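Local atomic coordinates of signal peptidase I (Enterococcus faecalis, PDB entry 4ME8), a protein that probably cleaves hydrophobic N-terminal signal or leader sequences from secreted proteins, acting as a serine-type endopeptidase of the S26 family. Residues Q28-I33 and D61-N66; R47-P52 and E72-S77; Q90-E95 and F111-N116. One frame throughout, in Å; residues are numbered along the deposited sequence.

Contact 1: residues Q28-I33 and D61-N66; sequences QRFDII and DTLYIN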
# COMPACT_ATOMS: atom_id res chain seq x y z
N GLN A 28 -6.72 2.59 -10.18
CA GLN A 28 -5.87 1.53 -10.70
C GLN A 28 -4.61 1.48 -9.82
O GLN A 28 -4.33 2.42 -9.11
CB GLN A 28 -5.46 1.81 -12.13
CG GLN A 28 -6.58 2.28 -13.05
CD GLN A 28 -6.06 2.76 -14.40
OE1 GLN A 28 -6.24 3.92 -14.77
NE2 GLN A 28 -5.39 1.87 -15.13
N ARG A 29 -3.85 0.40 -9.90
CA ARG A 29 -2.63 0.27 -9.09
C ARG A 29 -1.63 1.41 -9.31
O ARG A 29 -1.37 1.84 -10.43
CB ARG A 29 -1.95 -1.07 -9.39
CG ARG A 29 -0.88 -1.47 -8.39
CD ARG A 29 -0.08 -2.66 -8.90
NE ARG A 29 -0.93 -3.62 -9.61
CZ ARG A 29 -1.80 -4.44 -9.02
NH1 ARG A 29 -1.94 -4.47 -7.70
NH2 ARG A 29 -2.55 -5.25 -9.78
N PHE A 30 -1.08 1.89 -8.20
CA PHE A 30 -0.12 3.00 -8.17
C PHE A 30 -0.78 4.38 -8.31
O PHE A 30 -0.08 5.40 -8.26
CB PHE A 30 1.01 2.81 -9.19
CG PHE A 30 1.79 1.52 -9.03
CD1 PHE A 30 2.30 1.15 -7.80
CD2 PHE A 30 2.04 0.70 -10.12
CE1 PHE A 30 3.03 -0.01 -7.64
CE2 PHE A 30 2.78 -0.47 -9.98
CZ PHE A 30 3.28 -0.82 -8.73
N ASP A 31 -2.10 4.42 -8.44
CA ASP A 31 -2.83 5.66 -8.26
C ASP A 31 -2.72 6.12 -6.80
O ASP A 31 -2.65 5.29 -5.87
CB ASP A 31 -4.32 5.50 -8.62
CG ASP A 31 -4.57 5.46 -10.13
OD1 ASP A 31 -3.62 5.67 -10.92
OD2 ASP A 31 -5.74 5.23 -10.52
N ILE A 32 -2.70 7.44 -6.62
CA ILE A 32 -2.76 8.04 -5.30
C ILE A 32 -4.22 8.33 -5.00
O ILE A 32 -4.93 8.90 -5.83
CB ILE A 32 -1.88 9.30 -5.21
CG1 ILE A 32 -0.42 8.88 -5.15
CG2 ILE A 32 -2.21 10.13 -3.97
CD1 ILE A 32 0.55 9.98 -5.51
N ILE A 33 -4.66 7.92 -3.81
CA ILE A 33 -6.06 8.05 -3.44
C ILE A 33 -6.25 8.70 -2.08
O ILE A 33 -5.49 8.44 -1.15
CB ILE A 33 -6.79 6.69 -3.48
CG1 ILE A 33 -6.05 5.63 -2.67
CG2 ILE A 33 -6.92 6.20 -4.92
CD1 ILE A 33 -6.84 4.35 -2.51
N ASP A 61 12.81 -5.84 -0.37
CA ASP A 61 12.46 -4.50 -0.82
C ASP A 61 11.78 -4.45 -2.19
O ASP A 61 11.69 -3.37 -2.80
CB ASP A 61 13.70 -3.59 -0.80
CG ASP A 61 13.41 -2.21 -0.26
OD1 ASP A 61 12.45 -2.08 0.53
OD2 ASP A 61 14.15 -1.26 -0.59
N THR A 62 11.28 -5.59 -2.66
CA THR A 62 10.61 -5.68 -3.95
C THR A 62 9.14 -6.04 -3.74
O THR A 62 8.82 -6.90 -2.92
CB THR A 62 11.27 -6.75 -4.85
OG1 THR A 62 12.68 -6.48 -4.98
CG2 THR A 62 10.63 -6.77 -6.23
N LEU A 63 8.27 -5.34 -4.46
CA LEU A 63 6.82 -5.58 -4.42
C LEU A 63 6.40 -6.78 -5.28
O LEU A 63 6.69 -6.83 -6.47
CB LEU A 63 6.07 -4.34 -4.92
CG LEU A 63 4.56 -4.47 -5.13
CD1 LEU A 63 3.84 -4.90 -3.85
CD2 LEU A 63 4.00 -3.15 -5.65
N TYR A 64 5.69 -7.71 -4.66
CA TYR A 64 5.09 -8.86 -5.32
C TYR A 64 3.56 -8.81 -5.17
O TYR A 64 3.05 -8.79 -4.06
CB TYR A 64 5.65 -10.16 -4.71
CG TYR A 64 7.11 -10.41 -5.01
CD1 TYR A 64 8.11 -9.83 -4.24
CD2 TYR A 64 7.50 -11.24 -6.06
CE1 TYR A 64 9.45 -10.05 -4.51
CE2 TYR A 64 8.84 -11.47 -6.34
CZ TYR A 64 9.81 -10.87 -5.55
OH TYR A 64 11.13 -11.10 -5.82
N ILE A 65 2.85 -8.77 -6.30
CA ILE A 65 1.40 -8.88 -6.33
C ILE A 65 1.05 -10.17 -7.06
O ILE A 65 1.40 -10.33 -8.23
CB ILE A 65 0.76 -7.71 -7.10
CG1 ILE A 65 1.10 -6.37 -6.43
CG2 ILE A 65 -0.75 -7.87 -7.20
CD1 ILE A 65 0.32 -6.06 -5.18
N ASN A 66 0.38 -11.09 -6.37
CA ASN A 66 0.11 -12.42 -6.93
C ASN A 66 1.40 -13.05 -7.41
O ASN A 66 1.44 -13.70 -8.46
CB ASN A 66 -0.94 -12.36 -8.05
CG ASN A 66 -2.34 -12.07 -7.54
OD1 ASN A 66 -2.62 -12.16 -6.35
ND2 ASN A 66 -3.24 -11.74 -8.45
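The F30 ring meets L63 with its edge: CD2 of L63 lies near the ring plane, 3.8 Å from F30 CE1, while one ring face carries CG of R29, 3.9 Å above its centre. The guanidinium of R29 in turn has CB of I65 over one face, 4.2 Å above the plane and offset toward the rim, and I65 CG2 approaches obliquely. R29 and F30 are the two central residues of a type II beta turn from Q28 to D31, which leads into strand 32-36. Strand 62-65 belongs to the other of the two antiparallel sheets of this S26 fold, so the contact joins one sheet to the turn entering its partner. F30 takes the third turn position with positive phi (79°), and the turn is closed by D31 N to Q28 O at 3.1 Å; D31 OD2 also accepts a bond from Q28 N, met from above the carboxylate plane. With CG anti to the backbone N (chi1 -166°) and a bend at chi3, R29 carries its guanidinium to I65. There NH1 bonds to the I49 carbonyl and NH2 forms a salt bridge with E54; these two bonds hold the group in place, and L51 and L70 also touch the side chain. F30 meets L63 carbon to carbon, whereas R29 meets I65 through its guanidinium, closest at NH1 to I65 CG2, 3.6 Å.

Contact 2: residues R47-P52 and E72-S77; sequences RLIGLP and EDYLAS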
# COMPACT_ATOMS: atom_id res chain seq x y z
N ARG A 47 -0.90 5.64 -1.65
CA ARG A 47 -0.81 4.97 -2.93
C ARG A 47 -1.52 3.60 -2.91
O ARG A 47 -1.35 2.80 -1.99
CB ARG A 47 0.65 4.80 -3.36
CG ARG A 47 0.81 4.66 -4.86
CD ARG A 47 2.26 4.60 -5.29
NE ARG A 47 2.92 5.91 -5.21
CZ ARG A 47 2.93 6.82 -6.18
NH1 ARG A 47 2.30 6.60 -7.33
NH2 ARG A 47 3.57 7.98 -6.00
N LEU A 48 -2.33 3.38 -3.94
CA LEU A 48 -3.03 2.11 -4.11
C LEU A 48 -2.00 1.07 -4.55
O LEU A 48 -1.31 1.25 -5.56
CB LEU A 48 -4.14 2.26 -5.16
CG LEU A 48 -4.99 1.02 -5.44
CD1 LEU A 48 -5.40 0.34 -4.14
CD2 LEU A 48 -6.20 1.40 -6.26
N ILE A 49 -1.89 -0.00 -3.77
CA ILE A 49 -0.88 -1.05 -4.00
C ILE A 49 -1.56 -2.39 -4.28
O ILE A 49 -1.23 -3.07 -5.27
CB ILE A 49 0.09 -1.13 -2.80
CG1 ILE A 49 0.94 0.15 -2.72
CG2 ILE A 49 0.97 -2.36 -2.89
CD1 ILE A 49 1.91 0.36 -3.88
N GLY A 50 -2.52 -2.76 -3.45
CA GLY A 50 -3.25 -4.01 -3.61
C GLY A 50 -4.74 -3.81 -3.83
O GLY A 50 -5.38 -3.01 -3.15
N LEU A 51 -5.27 -4.58 -4.78
CA LEU A 51 -6.67 -4.53 -5.21
C LEU A 51 -7.34 -5.85 -4.82
O LEU A 51 -6.64 -6.82 -4.57
CB LEU A 51 -6.72 -4.36 -6.73
CG LEU A 51 -6.15 -3.05 -7.32
CD1 LEU A 51 -5.50 -3.27 -8.67
CD2 LEU A 51 -7.26 -2.02 -7.47
N PRO A 52 -8.69 -5.89 -4.77
CA PRO A 52 -9.45 -7.09 -4.36
C PRO A 52 -8.99 -8.40 -5.01
O PRO A 52 -8.83 -8.48 -6.24
CB PRO A 52 -10.88 -6.77 -4.80
CG PRO A 52 -10.97 -5.28 -4.79
CD PRO A 52 -9.59 -4.75 -5.07
N GLU A 72 8.97 0.07 -8.71
CA GLU A 72 8.42 1.28 -8.10
C GLU A 72 9.44 2.41 -8.30
O GLU A 72 10.19 2.75 -7.40
CB GLU A 72 8.15 1.05 -6.61
CG GLU A 72 7.02 0.05 -6.34
CD GLU A 72 6.88 -0.30 -4.87
OE1 GLU A 72 7.63 -1.18 -4.39
OE2 GLU A 72 5.99 0.27 -4.19
N ASP A 73 9.44 2.99 -9.50
CA ASP A 73 10.40 4.04 -9.86
C ASP A 73 10.25 5.30 -9.01
O ASP A 73 11.20 6.09 -8.90
CB ASP A 73 10.31 4.37 -11.35
CG ASP A 73 11.09 3.38 -12.23
OD1 ASP A 73 11.82 2.52 -11.68
OD2 ASP A 73 10.98 3.46 -13.48
N TYR A 74 9.08 5.48 -8.42
CA TYR A 74 8.83 6.57 -7.46
C TYR A 74 9.51 6.39 -6.09
O TYR A 74 9.59 7.35 -5.32
CB TYR A 74 7.32 6.76 -7.25
CG TYR A 74 6.60 5.53 -6.73
CD1 TYR A 74 6.54 5.26 -5.36
CD2 TYR A 74 5.98 4.64 -7.60
CE1 TYR A 74 5.88 4.13 -4.88
CE2 TYR A 74 5.31 3.52 -7.13
CZ TYR A 74 5.27 3.27 -5.78
OH TYR A 74 4.61 2.15 -5.34
N LEU A 75 9.97 5.18 -5.78
CA LEU A 75 10.71 4.92 -4.54
C LEU A 75 12.25 4.99 -4.70
O LEU A 75 12.99 5.02 -3.71
CB LEU A 75 10.33 3.54 -3.97
CG LEU A 75 8.89 3.29 -3.50
CD1 LEU A 75 8.83 1.97 -2.74
CD2 LEU A 75 8.35 4.42 -2.62
N ALA A 76 12.73 5.01 -5.94
CA ALA A 76 14.16 4.91 -6.21
C ALA A 76 14.91 6.11 -5.67
O ALA A 76 16.02 5.97 -5.14
CB ALA A 76 14.41 4.76 -7.71
N SER A 77 14.31 7.28 -5.80
CA SER A 77 14.92 8.53 -5.35
C SER A 77 15.06 8.57 -3.83
O SER A 77 16.07 9.06 -3.31
CB SER A 77 14.09 9.72 -5.84
OG SER A 77 14.84 10.91 -5.76
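R47 runs from strand 43-50 onto the ring of Y74, which sits in the loop after strand 68-70. Its CB starts the chain with CG roughly anti to the backbone N (chi1 -155°), and CG carries it outward toward the loop. CD is the first atom to touch, and it touches tightly, 3.3 Å from Y74 CZ and over one face of the ring. A bend at chi3 (-74°) brings NE over the ring centre, 3.4 Å above the plane. The guanidinium beyond it lies nearly parallel to the ring, the planes 19° apart, and CZ stands 3.9 Å from the Y74 ring centroid, almost on the ring normal. This meets the definition of a cation-pi stack. NH2 reaches past CG toward CB of Y74 and forms a salt bridge with D115, while NH1 has a weak hydrogen bond to the F30 carbonyl. R47 directly follows K46, the predicted catalytic lysine, so the stack ties the loop to the strand that carries it.

The opposite face of the tyrosine is covered by its own segment, where E72 CB lies 3.7 Å above the plane, offset toward the rim. At its far end the hydroxyl gives a weak hydrogen bond to E72 OE2, 2.6 Å from Y74 OH, and I49 CD1 packs against Y74 OH at 3.6 Å. E72 OE1 is also bonded to the Y58 hydroxyl. I49 and G50 together face F111 in a classic beta bulge.

The chemistry is thus mixed: a cation spread over an aromatic face, its charge probably offset by D115, and a phenol held between R47 and E72 CB, its hydroxyl only weakly bonded to a carboxylate that a second arginine, R117, also engages.

Contact 3: residues Q90-E95 and F111-N116; sequences QDFTLE and FVLGDN. With EDO (1,2-ethanediol), chain B.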
# COMPACT_ATOMS: atom_id res chain seq x y z
N GLN A 90 9.83 -3.14 4.99
CA GLN A 90 10.13 -4.41 5.65
C GLN A 90 9.47 -5.57 4.91
O GLN A 90 8.44 -5.39 4.24
CB GLN A 90 9.72 -4.39 7.15
CG GLN A 90 8.25 -4.68 7.49
CD GLN A 90 7.36 -3.45 7.43
OE1 GLN A 90 7.41 -2.67 6.48
NE2 GLN A 90 6.52 -3.27 8.46
N ASP A 91 10.07 -6.75 5.02
CA ASP A 91 9.45 -7.97 4.50
C ASP A 91 8.07 -8.19 5.16
O ASP A 91 7.91 -8.08 6.37
CB ASP A 91 10.34 -9.20 4.76
CG ASP A 91 11.67 -9.16 3.99
OD1 ASP A 91 11.81 -8.37 3.03
OD2 ASP A 91 12.58 -9.93 4.36
N PHE A 92 7.07 -8.47 4.34
CA PHE A 92 5.76 -8.87 4.84
C PHE A 92 4.94 -9.53 3.75
O PHE A 92 5.24 -9.39 2.57
CB PHE A 92 4.99 -7.67 5.42
CG PHE A 92 4.57 -6.64 4.40
CD1 PHE A 92 5.40 -5.58 4.08
CD2 PHE A 92 3.32 -6.71 3.78
CE1 PHE A 92 5.02 -4.62 3.14
CE2 PHE A 92 2.93 -5.76 2.84
CZ PHE A 92 3.78 -4.72 2.53
N THR A 93 3.94 -10.29 4.18
CA THR A 93 2.79 -10.64 3.37
C THR A 93 1.54 -10.11 4.09
O THR A 93 1.64 -9.57 5.20
CB THR A 93 2.65 -12.17 3.16
OG1 THR A 93 2.28 -12.79 4.39
CG2 THR A 93 3.94 -12.78 2.64
N LEU A 94 0.37 -10.26 3.48
CA LEU A 94 -0.88 -9.91 4.15
C LEU A 94 -1.16 -10.88 5.31
O LEU A 94 -1.98 -10.59 6.17
CB LEU A 94 -2.05 -9.88 3.15
CG LEU A 94 -1.99 -8.94 1.94
CD1 LEU A 94 -3.21 -9.12 1.05
CD2 LEU A 94 -1.86 -7.49 2.38
N GLU A 95 -0.49 -12.04 5.32
CA GLU A 95 -0.56 -12.95 6.47
C GLU A 95 0.38 -12.56 7.62
O GLU A 95 0.11 -12.87 8.77
CB GLU A 95 -0.26 -14.38 6.05
CG GLU A 95 -1.18 -14.94 4.97
CD GLU A 95 -0.99 -16.43 4.77
OE1 GLU A 95 -0.95 -17.17 5.79
OE2 GLU A 95 -0.88 -16.87 3.61
N PHE A 111 -5.48 -2.27 -0.34
CA PHE A 111 -4.26 -2.22 0.45
C PHE A 111 -3.47 -1.04 -0.07
O PHE A 111 -3.21 -0.95 -1.28
CB PHE A 111 -3.44 -3.51 0.27
CG PHE A 111 -2.25 -3.60 1.18
CD1 PHE A 111 -2.39 -4.07 2.47
CD2 PHE A 111 -1.00 -3.19 0.74
CE1 PHE A 111 -1.29 -4.14 3.32
CE2 PHE A 111 0.09 -3.25 1.58
CZ PHE A 111 -0.05 -3.73 2.87
N VAL A 112 -3.12 -0.12 0.82
CA VAL A 112 -2.41 1.11 0.41
C VAL A 112 -1.11 1.28 1.19
O VAL A 112 -0.97 0.76 2.28
CB VAL A 112 -3.30 2.36 0.57
CG1 VAL A 112 -4.62 2.19 -0.19
CG2 VAL A 112 -3.57 2.68 2.05
N LEU A 113 -0.15 1.98 0.60
CA LEU A 113 1.13 2.28 1.25
C LEU A 113 1.52 3.72 0.93
O LEU A 113 1.21 4.22 -0.15
CB LEU A 113 2.22 1.35 0.75
CG LEU A 113 2.12 -0.16 0.99
CD1 LEU A 113 3.28 -0.85 0.29
CD2 LEU A 113 2.14 -0.52 2.47
N GLY A 114 2.22 4.37 1.86
CA GLY A 114 2.74 5.71 1.61
C GLY A 114 4.17 5.68 1.11
O GLY A 114 4.96 4.84 1.56
N ASP A 115 4.53 6.61 0.22
CA ASP A 115 5.86 6.63 -0.39
C ASP A 115 6.98 6.87 0.64
O ASP A 115 8.06 6.29 0.49
CB ASP A 115 5.95 7.67 -1.50
CG ASP A 115 5.06 7.34 -2.71
OD1 ASP A 115 4.43 6.25 -2.78
OD2 ASP A 115 5.01 8.19 -3.62
N ASN A 116 6.73 7.72 1.64
CA ASN A 116 7.68 7.90 2.74
C ASN A 116 7.52 6.73 3.72
O ASN A 116 7.07 6.89 4.86
CB ASN A 116 7.52 9.27 3.43
CG ASN A 116 8.77 9.71 4.17
OD1 ASN A 116 9.87 9.21 3.93
ND2 ASN A 116 8.62 10.68 5.07
C1 EDO B . 0.84 10.40 -1.11
O1 EDO B . 1.59 11.46 -0.49
C2 EDO B . 1.76 9.22 -1.43
O2 EDO B . 2.04 8.47 -0.25
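F92 and L94 both close on F111 in the buried interior between the two antiparallel sheets of the S26 fold. L94 sends CD2 to two ring atoms of F111, 3.5 Å from both CD1 and CE1, approaching the ring obliquely. The F92 and F111 side chains point at each other from opposite directions and meet rim to rim: F92 CE2 lies 3.6 Å from F111 CZ, the centroids are 5.9 Å apart and the planes are inclined at 35°. Neither phenylalanine lies over the face of the other, which excludes both an offset and a T-shaped stack. L113, two residues along strand 109-113, is a looser neighbour, its CD1 lying at the edge of the F92 ring, 4.5 Å from F92 CZ.

F111 holds its CG anti to the backbone N (chi1 -173°), which extends the ring toward segment 90-95 and brings its CD1, CE1 and CZ within reach of L94 and F92.

In the next shell, the weakly bonded strand 92-93 lies at the edge of its sheet within this chain, and F92 is bonded through its backbone to Y58, whose ring also meets the phenylalanine. V56 adds contacts to both F92 and L94. On the other side, F111 is paired with strand 43-50, and V112 is tied to S123, at the start of helix 123-126, so the aromatic cluster is positioned by both sheets and a short helix. Farther along, after the strand has ended, D115 and G114 border a 1,2-ethanediol, probably from the crystallisation liquor: D115 N donates to its O2 at 3.1 Å, the N-H...O angle being 163°.

Contact 3 is the core member, with all four touching residues buried and only carbon atoms meeting; contacts 1 and 2 are partly buried and bring arginines into play. Contacts 1 and 2 are neighbours, their centres about 4 Å apart, because strands 32-36 and 43-50 lie side by side. Contact 3 shares the same five-stranded sheet through strand 109-113, next to 43-50, and its segment 111-116 supplies the acid that holds the arginine of contact 2. Contact 3 joins strands of the two sheets, contact 1 joins one sheet to the turn leading into the other, and contact 2 joins a strand to a loop. Contact 2 adds a cation-pi stack, whereas contact 3 packs two phenylalanines with two leucines.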